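PDB 6T2R: beta-glycosidase from Bacteroides caccae, which hydrolyses internal beta-galactoside linkages of mucin O-glycans as an endo-acting member of glycoside hydrolase family 16, helping gut bacteria to begin mucin breakdown. Local coordinates for residues P174-I180 against K206-P212; P139-D145 against Q158-H163; K102-H106 against I226-L230. One frame throughout, in Å; residues are numbered along the deposited sequence.

Contact 1: residues P174-I180 against K206-P212; sequences PKHGNTI and KRNFVYP
Asn178 and Asn208 exchange two hydrogen bonds across this pair of antiparallel strands, whose axes come within 6.8 Å with no direct backbone bond between them. Their side-chain amides are turned 41° against each other. Asn178 ND2 meets Asn208 OD1 at 2.9 Å, nearly in line with that C=O, whereas Asn208 ND2 reaches the backbone Asn178 O at 2.9 Å from above the carbonyl plane. Asn208 swings CG away from its own backbone N (chi1 -177°), which carries the amide across to the other strand. Its ND2 also donates to Gln158 OE1, a second bond that fixes the rotation of the amide. Ile180 runs past Asn208 in the opposite direction, laying CG2 beside ND2 at 3.5 Å, and its CD1 reaches the aliphatic part of Lys206. Next along the strand, the Phe209 ring presents one face to the peptide between Gly177 and Asn178, with both Gly177 C and Asn178 N offset toward the rim; the Phe201 ring meets it almost parallel. The Tyr211 ring behaves differently, for Lys175 O lies in its plane at the CD1 edge, 3.3 Å away. Pro174 crosses Tyr211 at about a right angle and slides antiparallel along the Pro212 ring, CG to CG 3.6 Å. Two waters bridge the segments: one accepts from Tyr211 OH and donates to Pro174 O, the other donates to the backbone oxygens Lys175 O and Val210 O. Strand 177-181 is paired with strand 155-161 and strand 206-212 with strand 198-203. The two marginal strands thus come edge to edge, and their side chains close one side of the family 16 beta-sandwich (jelly roll).

Contact 2: residues P139-D145 against Q158-H163; sequences PMGGEVD and QTVHSH
His161 turns the edge of its imidazole to Asp145, with OD2 close to the ring plane and 2.9 Å from NE2; the hydrogen bond is weak because the N-H is poorly aimed. Beneath these side chains lies the tight part of the contact, a short antiparallel ladder. Glu143 with His161 and Asp145 with Thr159 are hydrogen-bonded pairs, flanking the non-hydrogen-bonded pair Val144 with Val160. The shortest rung is Asp145 N to Thr159 O at 2.8 Å. Glu143, Asp145, Thr159 and His161 project from one face of this ladder, while Val144 and Val160 point from the other toward Leu199 and Phe224. Glu143 extends away from its backbone N (chi1 -175°) and lies alongside His161, so that OE1 stands 3.5 Å from CD2. Its OE2 is held by Trp138 NE1. Regular backbone pairing ends at Gly142, where a type I turn from Pro139 to Gly142 takes over although the chains stay close. Pro139 O accepts from Gly142 N within the turn and also meets Ser162 CA in a CA-H...O contact, while a water bridges Met140 O and His163 N. Met140 is solvent-exposed, yet its bent chain brings CE over one face of the His163 ring, 3.9 Å from the centroid and offset toward the ring's rim, a CH-pi contact on the solvent side; SD comes to 3.5 Å from His163 CB. Ser162 sits at the N-cap of the short helix that follows, its OG making a weak bond to Tyr164 N. The sequence EVDIME, Glu143 to Glu148, matches the family 16 active-site signature. The chemistry is consistent with the family's acidic triad, in which Glu143 would be nucleophile and Glu148, close to Asp145 OD2, acid/base; Trp138 and, weakly, His161 probably steady Glu143 and Asp145.

Contact 3: residues K102-H106 against I226-L230; sequences KRAFH and IPQYL. With SO4 (sulfate ion), chain B.
Phe105 turns the edge of its ring toward strand 228-230: Gln228 O lies in the ring plane, 3.6 Å from CD1, with Tyr229 CA also near that plane. Leu230 comes in obliquely, its CB 3.8 Å from Phe105 CE1, and His260 meets the ring edge-to-face. The second flat group, the His106 imidazole, sits between a proline and an anion. Pro227 CG approaches it at an oblique angle, 3.8 Å from CD2, and a sulfate oxygen, O1, lies at the ring edge near its plane. The sulfate, probably taken from the crystallisation liquor, is gripped twice by this residue: His106 N donates to O1 at 2.9 Å in a nearly straight bond, and His106 ND1 donates to O3 at 2.9 Å in a more bent one. Placing CG beside the backbone N (chi1 -60°) lets ring and peptide N-H face the same ion. His260 and Gln262 donate to it as well, making a small anion site. Between the flat groups the backbones are tied by an isolated antiparallel bridge, in which Phe105 N binds Gln228 O and Gln228 N binds Phe105 O, both at 2.7 Å. Gln228 bends back so that its NE2 reaches Ile226 O at 3.0 Å, from above the carbonyl plane, while OE1 is bound by Thr128 OG1; the two bonds hold the amide's rotation. Arg103 leads away to a cation-pi contact with Trp33. The loop carrying Phe105 links strands 92-98 and 108-116, and it lies against the start of strand 228-233, which pairs farther along with strand 92-98 and, by its other edge, with strand 125-130, whose Ile126 and Thr128 touch Leu230.

In the fold
From the N terminus, the chain first lays down 102-106, the opening half of contact 3, which closes only 120 residues later at 226-230. Within that long loop the other two follow in series, without crossing: contact 2 ties 139-145 to 158-163, and contact 1 then joins 174-180 to 206-212. Contacts 1 and 2 touch because strands 177-181 and 155-161 are neighbours, His176 and Asn178 pairing with Val160 and Gln158. Contact 3 meets contact 2 where Ile226 packs on Gly141, but its nearest atoms stay about 12 Å from contact 1. Contact 2 pairs strands 143-145 and 155-161, contact 1 joins the margins 177-181 and 206-212, and contact 3 ties the loop before strand 108-116 to strand 228-233.

Contact 1: residues P174-I180 against K206-P212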
loop_
_atom_site.group_PDB
_atom_site.type_symbol
_atom_site.label_atom_id
_atom_site.label_comp_id
_atom_site.label_asym_id
_atom_site.label_seq_id
_atom_site.Cartn_x
_atom_site.Cartn_y
_atom_site.Cartn_z
ATOM N N PRO A 174 14.908 -9.118 -13.238
ATOM C CA PRO A 174 14.382 -7.885 -13.827
ATOM C C PRO A 174 14.273 -6.715 -12.854
ATOM O O PRO A 174 14.356 -6.941 -11.654
ATOM C CB PRO A 174 12.980 -8.300 -14.269
ATOM C CG PRO A 174 12.589 -9.397 -13.285
ATOM C CD PRO A 174 13.866 -10.053 -12.815
ATOM N N LYS A 175 14.081 -5.511 -13.395
ATOM C CA LYS A 175 13.993 -4.241 -12.615
ATOM C C LYS A 175 12.846 -4.386 -11.598
ATOM O O LYS A 175 11.724 -4.656 -12.007
ATOM C CB LYS A 175 13.771 -3.068 -13.579
ATOM C CG LYS A 175 14.438 -1.756 -13.196
ATOM C CD LYS A 175 14.365 -0.686 -14.279
ATOM C CE LYS A 175 12.988 -0.064 -14.377
ATOM N NZ LYS A 175 12.931 0.897 -15.500
ATOM N N HIS A 176 13.114 -4.241 -10.310
ATOM C CA HIS A 176 12.128 -4.528 -9.247
ATOM C C HIS A 176 11.283 -3.296 -8.903
ATOM O O HIS A 176 10.311 -3.457 -8.114
ATOM C CB HIS A 176 12.842 -5.081 -8.016
ATOM C CG HIS A 176 13.495 -4.042 -7.172
ATOM N ND1 HIS A 176 13.212 -3.911 -5.840
ATOM C CD2 HIS A 176 14.418 -3.103 -7.463
ATOM C CE1 HIS A 176 13.937 -2.926 -5.355
ATOM N NE2 HIS A 176 14.677 -2.418 -6.320
ATOM N N GLY A 177 11.605 -2.136 -9.465
ATOM C CA GLY A 177 10.900 -0.882 -9.147
ATOM C C GLY A 177 11.027 0.180 -10.224
ATOM O O GLY A 177 11.883 0.070 -11.079
ATOM N N ASN A 178 10.129 1.151 -10.216
ATOM C CA ASN A 178 10.204 2.295 -11.148
ATOM C C ASN A 178 9.380 3.449 -10.579
ATOM O O ASN A 178 8.348 3.205 -9.944
ATOM C CB ASN A 178 9.729 1.878 -12.547
ATOM C CG ASN A 178 10.272 2.784 -13.629
ATOM O OD1 ASN A 178 11.438 3.086 -13.604
ATOM N ND2 ASN A 178 9.439 3.210 -14.566
ATOM N N THR A 179 9.794 4.672 -10.880
ATOM C CA THR A 179 9.062 5.910 -10.543
ATOM C C THR A 179 8.234 6.360 -11.734
ATOM O O THR A 179 8.518 5.979 -12.857
ATOM C CB THR A 179 9.995 7.043 -10.111
ATOM O OG1 THR A 179 10.750 7.352 -11.272
ATOM C CG2 THR A 179 10.888 6.680 -8.956
ATOM N N ILE A 180 7.172 7.079 -11.433
ATOM C CA ILE A 180 6.262 7.699 -12.417
ATOM C C ILE A 180 5.761 9.007 -11.804
ATOM O O ILE A 180 5.613 9.121 -10.584
ATOM C CB ILE A 180 5.151 6.710 -12.813
ATOM C CG1 ILE A 180 4.270 7.278 -13.925
ATOM C CG2 ILE A 180 4.330 6.256 -11.616
ATOM C CD1 ILE A 180 3.618 6.234 -14.780
ATOM N N LYS A 206 -2.252 4.835 -16.444
ATOM C CA LYS A 206 -0.963 4.767 -17.155
ATOM C C LYS A 206 -0.122 3.622 -16.564
ATOM O O LYS A 206 0.024 3.531 -15.343
ATOM C CB LYS A 206 -0.291 6.137 -17.048
ATOM C CG LYS A 206 1.050 6.293 -17.760
ATOM C CD LYS A 206 0.999 6.743 -19.223
ATOM C CE LYS A 206 1.525 5.708 -20.205
ATOM N NZ LYS A 206 1.067 5.967 -21.596
ATOM N N ARG A 207 0.425 2.761 -17.419
ATOM C CA ARG A 207 1.338 1.670 -17.015
ATOM C C ARG A 207 2.661 2.304 -16.590
ATOM O O ARG A 207 3.233 3.044 -17.391
ATOM C CB ARG A 207 1.565 0.671 -18.157
ATOM C CG ARG A 207 2.709 -0.307 -17.880
ATOM C CD ARG A 207 2.745 -1.588 -18.715
ATOM N NE ARG A 207 2.233 -1.455 -20.076
ATOM C CZ ARG A 207 2.863 -0.849 -21.071
ATOM N NH1 ARG A 207 4.058 -0.313 -20.870
ATOM N NH2 ARG A 207 2.289 -0.780 -22.263
ATOM N N ASN A 208 3.119 1.992 -15.381
ATOM C CA ASN A 208 4.437 2.383 -14.830
ATOM C C ASN A 208 5.440 1.331 -15.313
ATOM O O ASN A 208 6.362 1.671 -16.030
ATOM C CB ASN A 208 4.425 2.515 -13.301
ATOM C CG ASN A 208 5.757 2.982 -12.736
ATOM O OD1 ASN A 208 6.706 3.129 -13.485
ATOM N ND2 ASN A 208 5.869 3.169 -11.426
ATOM N N PHE A 209 5.287 0.093 -14.881
ATOM C CA PHE A 209 6.241 -0.973 -15.229
ATOM C C PHE A 209 5.595 -2.308 -14.933
ATOM O O PHE A 209 4.519 -2.314 -14.270
ATOM C CB PHE A 209 7.572 -0.816 -14.499
ATOM C CG PHE A 209 7.634 -1.399 -13.112
ATOM C CD1 PHE A 209 7.047 -0.745 -12.043
ATOM C CD2 PHE A 209 8.390 -2.528 -12.857
ATOM C CE1 PHE A 209 7.174 -1.249 -10.762
ATOM C CE2 PHE A 209 8.513 -3.041 -11.568
ATOM C CZ PHE A 209 7.900 -2.400 -10.522
ATOM N N VAL A 210 6.233 -3.355 -15.472
ATOM C CA VAL A 210 5.812 -4.776 -15.363
ATOM C C VAL A 210 6.889 -5.464 -14.520
ATOM O O VAL A 210 8.053 -5.261 -14.793
ATOM C CB VAL A 210 5.636 -5.432 -16.756
ATOM C CG1 VAL A 210 5.256 -6.909 -16.670
ATOM C CG2 VAL A 210 4.629 -4.699 -17.623
ATOM N N TYR A 211 6.520 -6.220 -13.499
ATOM C CA TYR A 211 7.466 -7.147 -12.850
ATOM C C TYR A 211 7.144 -8.545 -13.350
ATOM O O TYR A 211 6.089 -9.071 -13.011
ATOM C CB TYR A 211 7.447 -7.094 -11.325
ATOM C CG TYR A 211 8.650 -7.799 -10.760
ATOM C CD1 TYR A 211 9.897 -7.197 -10.821
ATOM C CD2 TYR A 211 8.566 -9.092 -10.277
ATOM C CE1 TYR A 211 11.023 -7.844 -10.335
ATOM C CE2 TYR A 211 9.682 -9.767 -9.806
ATOM C CZ TYR A 211 10.923 -9.134 -9.827
ATOM O OH TYR A 211 12.057 -9.754 -9.362
ATOM N N PRO A 212 8.031 -9.139 -14.178
ATOM C CA PRO A 212 7.818 -10.464 -14.742
ATOM C C PRO A 212 8.273 -11.613 -13.835
ATOM O O PRO A 212 9.250 -11.466 -13.129
ATOM C CB PRO A 212 8.661 -10.414 -16.022
ATOM C CG PRO A 212 9.854 -9.566 -15.631
ATOM C CD PRO A 212 9.294 -8.529 -14.669
HETATM O O HOH W 1 14.262 -8.548 -9.619
HETATM O O HOH W 2 10.724 -4.988 -14.487
#

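Contact 2: residues P139-D145 against Q158-H163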
loop_
_atom_site.group_PDB
_atom_site.type_symbol
_atom_site.label_atom_id
_atom_site.label_comp_id
_atom_site.label_asym_id
_atom_site.label_seq_id
_atom_site.Cartn_x
_atom_site.Cartn_y
_atom_site.Cartn_z
ATOM N N PRO A 139 11.547 -11.512 3.553
ATOM C CA PRO A 139 10.850 -11.127 2.341
ATOM C C PRO A 139 10.457 -12.292 1.427
ATOM O O PRO A 139 9.965 -12.036 0.353
ATOM C CB PRO A 139 11.966 -10.298 1.678
ATOM C CG PRO A 139 13.223 -11.075 1.979
ATOM C CD PRO A 139 12.996 -11.677 3.340
ATOM N N MET A 140 10.685 -13.525 1.853
ATOM C CA MET A 140 10.461 -14.718 0.989
ATOM C C MET A 140 8.986 -14.750 0.528
ATOM O O MET A 140 8.700 -15.170 -0.634
ATOM C CB MET A 140 10.886 -16.007 1.707
ATOM C CG MET A 140 10.551 -17.304 0.939
ATOM S SD MET A 140 11.862 -17.621 -0.235
ATOM C CE MET A 140 13.084 -18.301 0.890
ATOM N N GLY A 141 8.057 -14.267 1.338
ATOM C CA GLY A 141 6.621 -14.297 0.994
ATOM C C GLY A 141 6.283 -13.222 0.008
ATOM O O GLY A 141 5.168 -13.267 -0.596
ATOM N N GLY A 142 7.175 -12.246 -0.120
ATOM C CA GLY A 142 6.988 -11.136 -1.067
ATOM C C GLY A 142 6.378 -9.900 -0.420
ATOM O O GLY A 142 5.725 -10.002 0.649
ATOM N N GLU A 143 6.547 -8.769 -1.090
ATOM C CA GLU A 143 5.979 -7.452 -0.726
ATOM C C GLU A 143 5.697 -6.708 -2.036
ATOM O O GLU A 143 6.530 -6.803 -2.983
ATOM C CB GLU A 143 6.959 -6.657 0.144
ATOM C CG GLU A 143 6.397 -5.322 0.654
ATOM C CD GLU A 143 7.460 -4.385 1.207
ATOM O OE1 GLU A 143 7.388 -3.186 0.966
ATOM O OE2 GLU A 143 8.366 -4.875 1.876
ATOM N N VAL A 144 4.549 -6.036 -2.101
ATOM C CA VAL A 144 4.118 -5.245 -3.275
ATOM C C VAL A 144 3.812 -3.831 -2.789
ATOM O O VAL A 144 2.861 -3.637 -2.040
ATOM C CB VAL A 144 2.910 -5.898 -3.952
ATOM C CG1 VAL A 144 2.407 -5.071 -5.129
ATOM C CG2 VAL A 144 3.229 -7.318 -4.389
ATOM N N ASP A 145 4.618 -2.882 -3.219
ATOM C CA ASP A 145 4.449 -1.446 -2.891
ATOM C C ASP A 145 3.648 -0.817 -4.026
ATOM O O ASP A 145 4.210 -0.591 -5.098
ATOM C CB ASP A 145 5.837 -0.840 -2.659
ATOM C CG ASP A 145 6.561 -1.511 -1.502
ATOM O OD1 ASP A 145 5.868 -2.104 -0.648
ATOM O OD2 ASP A 145 7.798 -1.443 -1.464
ATOM N N GLN A 158 6.749 2.708 -7.331
ATOM C CA GLN A 158 6.084 1.397 -7.240
ATOM C C GLN A 158 7.192 0.327 -7.273
ATOM O O GLN A 158 8.160 0.488 -8.070
ATOM C CB GLN A 158 5.037 1.322 -8.347
ATOM C CG GLN A 158 3.956 2.409 -8.219
ATOM C CD GLN A 158 2.868 2.256 -9.259
ATOM O OE1 GLN A 158 3.122 2.449 -10.457
ATOM N NE2 GLN A 158 1.670 1.882 -8.820
ATOM N N THR A 159 7.099 -0.700 -6.418
ATOM C CA THR A 159 8.229 -1.626 -6.132
ATOM C C THR A 159 7.727 -2.987 -5.667
ATOM O O THR A 159 6.610 -3.052 -5.155
ATOM C CB THR A 159 9.142 -1.096 -5.027
ATOM O OG1 THR A 159 9.254 0.312 -5.157
ATOM C CG2 THR A 159 10.529 -1.687 -5.115
ATOM N N VAL A 160 8.524 -4.030 -5.905
ATOM C CA VAL A 160 8.340 -5.383 -5.307
ATOM C C VAL A 160 9.611 -5.670 -4.526
ATOM O O VAL A 160 10.679 -5.189 -4.924
ATOM C CB VAL A 160 8.026 -6.519 -6.313
ATOM C CG1 VAL A 160 6.808 -6.207 -7.153
ATOM C CG2 VAL A 160 9.188 -6.850 -7.243
ATOM N N HIS A 161 9.472 -6.430 -3.456
ATOM C CA HIS A 161 10.603 -7.028 -2.703
ATOM C C HIS A 161 10.332 -8.518 -2.535
ATOM O O HIS A 161 9.121 -8.908 -2.363
ATOM C CB HIS A 161 10.730 -6.334 -1.346
ATOM C CG HIS A 161 10.771 -4.874 -1.497
ATOM N ND1 HIS A 161 11.939 -4.224 -1.758
ATOM C CD2 HIS A 161 9.794 -3.946 -1.481
ATOM C CE1 HIS A 161 11.690 -2.931 -1.849
ATOM N NE2 HIS A 161 10.390 -2.743 -1.710
ATOM N N SER A 162 11.393 -9.311 -2.529
ATOM C CA SER A 162 11.311 -10.777 -2.385
ATOM C C SER A 162 12.621 -11.332 -1.830
ATOM O O SER A 162 13.576 -10.604 -1.734
ATOM C CB SER A 162 11.030 -11.382 -3.735
ATOM O OG SER A 162 12.127 -11.182 -4.629
ATOM N N HIS A 163 12.692 -12.644 -1.655
ATOM C CA HIS A 163 13.966 -13.375 -1.410
ATOM C C HIS A 163 14.953 -13.026 -2.522
ATOM O O HIS A 163 16.130 -12.817 -2.256
ATOM C CB HIS A 163 13.675 -14.864 -1.351
ATOM C CG HIS A 163 14.865 -15.742 -1.341
ATOM N ND1 HIS A 163 15.645 -15.873 -0.228
ATOM C CD2 HIS A 163 15.397 -16.532 -2.305
ATOM C CE1 HIS A 163 16.598 -16.742 -0.502
ATOM N NE2 HIS A 163 16.484 -17.150 -1.771
HETATM O O HOH W 3 10.524 -14.376 -2.462
#

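Contact 3: residues K102-H106 against I226-L230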
loop_
_atom_site.group_PDB
_atom_site.type_symbol
_atom_site.label_atom_id
_atom_site.label_comp_id
_atom_site.label_asym_id
_atom_site.label_seq_id
_atom_site.Cartn_x
_atom_site.Cartn_y
_atom_site.Cartn_z
ATOM N N LYS A 102 -8.715 -9.820 8.345
ATOM C CA LYS A 102 -10.126 -9.411 8.062
ATOM C C LYS A 102 -10.495 -9.514 6.579
ATOM O O LYS A 102 -11.610 -9.956 6.302
ATOM C CB LYS A 102 -10.379 -7.985 8.557
ATOM C CG LYS A 102 -10.371 -7.853 10.073
ATOM C CD LYS A 102 -10.638 -6.459 10.635
ATOM C CE LYS A 102 -10.855 -6.555 12.129
ATOM N NZ LYS A 102 -10.911 -5.222 12.733
ATOM N N ARG A 103 -9.680 -9.014 5.647
ATOM C CA ARG A 103 -10.015 -9.182 4.223
ATOM C C ARG A 103 -8.760 -9.562 3.419
ATOM O O ARG A 103 -7.734 -8.839 3.457
ATOM C CB ARG A 103 -10.712 -7.944 3.655
ATOM C CG ARG A 103 -10.888 -8.094 2.147
ATOM C CD ARG A 103 -11.833 -7.084 1.565
ATOM N NE ARG A 103 -13.175 -7.415 1.995
ATOM C CZ ARG A 103 -14.028 -8.185 1.322
ATOM N NH1 ARG A 103 -13.680 -8.699 0.155
ATOM N NH2 ARG A 103 -15.236 -8.433 1.816
ATOM N N ALA A 104 -8.876 -10.637 2.670
ATOM C CA ALA A 104 -7.816 -11.183 1.799
ATOM C C ALA A 104 -8.097 -10.740 0.366
ATOM O O ALA A 104 -9.227 -10.863 -0.052
ATOM C CB ALA A 104 -7.801 -12.688 1.914
ATOM N N PHE A 105 -7.086 -10.286 -0.356
ATOM C CA PHE A 105 -7.181 -10.052 -1.809
ATOM C C PHE A 105 -6.519 -11.225 -2.529
ATOM O O PHE A 105 -5.352 -11.491 -2.213
ATOM C CB PHE A 105 -6.564 -8.700 -2.122
ATOM C CG PHE A 105 -7.279 -7.588 -1.401
ATOM C CD1 PHE A 105 -6.995 -7.310 -0.075
ATOM C CD2 PHE A 105 -8.250 -6.839 -2.043
ATOM C CE1 PHE A 105 -7.679 -6.322 0.610
ATOM C CE2 PHE A 105 -8.896 -5.809 -1.377
ATOM C CZ PHE A 105 -8.628 -5.578 -0.041
ATOM N N HIS A 106 -7.273 -11.921 -3.389
ATOM C CA HIS A 106 -6.810 -13.036 -4.253
ATOM C C HIS A 106 -6.501 -12.460 -5.630
ATOM O O HIS A 106 -7.399 -12.430 -6.483
ATOM C CB HIS A 106 -7.876 -14.150 -4.307
ATOM C CG HIS A 106 -8.181 -14.719 -2.962
ATOM N ND1 HIS A 106 -9.050 -14.082 -2.044
ATOM C CD2 HIS A 106 -7.716 -15.816 -2.344
ATOM C CE1 HIS A 106 -9.096 -14.788 -0.937
ATOM N NE2 HIS A 106 -8.280 -15.843 -1.090
ATOM N N ILE A 226 -0.454 -15.249 -4.207
ATOM C CA ILE A 226 -0.945 -15.794 -2.927
ATOM C C ILE A 226 -1.849 -14.705 -2.376
ATOM O O ILE A 226 -1.677 -13.531 -2.692
ATOM C CB ILE A 226 0.202 -16.124 -1.945
ATOM C CG1 ILE A 226 1.071 -14.897 -1.626
ATOM C CG2 ILE A 226 1.036 -17.300 -2.439
ATOM C CD1 ILE A 226 2.206 -15.211 -0.641
ATOM N N PRO A 227 -2.812 -15.064 -1.513
ATOM C CA PRO A 227 -3.704 -14.073 -0.932
ATOM C C PRO A 227 -2.907 -12.968 -0.229
ATOM O O PRO A 227 -1.944 -13.270 0.467
ATOM C CB PRO A 227 -4.498 -14.882 0.092
ATOM C CG PRO A 227 -4.444 -16.291 -0.432
ATOM C CD PRO A 227 -3.053 -16.425 -0.997
ATOM N N GLN A 228 -3.378 -11.728 -0.375
ATOM C CA GLN A 228 -2.716 -10.506 0.128
ATOM C C GLN A 228 -3.613 -9.860 1.182
ATOM O O GLN A 228 -4.857 -10.010 1.081
ATOM C CB GLN A 228 -2.466 -9.571 -1.067
ATOM C CG GLN A 228 -1.688 -10.242 -2.204
ATOM C CD GLN A 228 -0.208 -10.308 -1.907
ATOM O OE1 GLN A 228 0.356 -9.359 -1.366
ATOM N NE2 GLN A 228 0.422 -11.446 -2.219
ATOM N N TYR A 229 -3.017 -9.139 2.133
ATOM C CA TYR A 229 -3.729 -8.071 2.878
ATOM C C TYR A 229 -3.136 -6.716 2.476
ATOM O O TYR A 229 -1.951 -6.642 2.044
ATOM C CB TYR A 229 -3.735 -8.348 4.377
ATOM C CG TYR A 229 -2.475 -8.067 5.166
ATOM C CD1 TYR A 229 -2.313 -6.864 5.824
ATOM C CD2 TYR A 229 -1.493 -9.033 5.336
ATOM C CE1 TYR A 229 -1.194 -6.605 6.602
ATOM C CE2 TYR A 229 -0.369 -8.791 6.110
ATOM C CZ TYR A 229 -0.234 -7.584 6.764
ATOM O OH TYR A 229 0.838 -7.332 7.558
ATOM N N LEU A 230 -3.957 -5.674 2.621
ATOM C CA LEU A 230 -3.686 -4.303 2.132
ATOM C C LEU A 230 -3.384 -3.421 3.334
ATOM O O LEU A 230 -4.072 -3.564 4.347
ATOM C CB LEU A 230 -4.943 -3.795 1.433
ATOM C CG LEU A 230 -4.857 -2.360 0.945
ATOM C CD1 LEU A 230 -3.663 -2.133 0.012
ATOM C CD2 LEU A 230 -6.153 -1.991 0.245
HETATM S S SO4 B . -11.288 -11.586 -4.036
HETATM O O1 SO4 B . -9.929 -11.049 -4.006
HETATM O O2 SO4 B . -12.208 -10.618 -3.465
HETATM O O3 SO4 B . -11.323 -12.784 -3.259
HETATM O O4 SO4 B . -11.671 -11.837 -5.404
#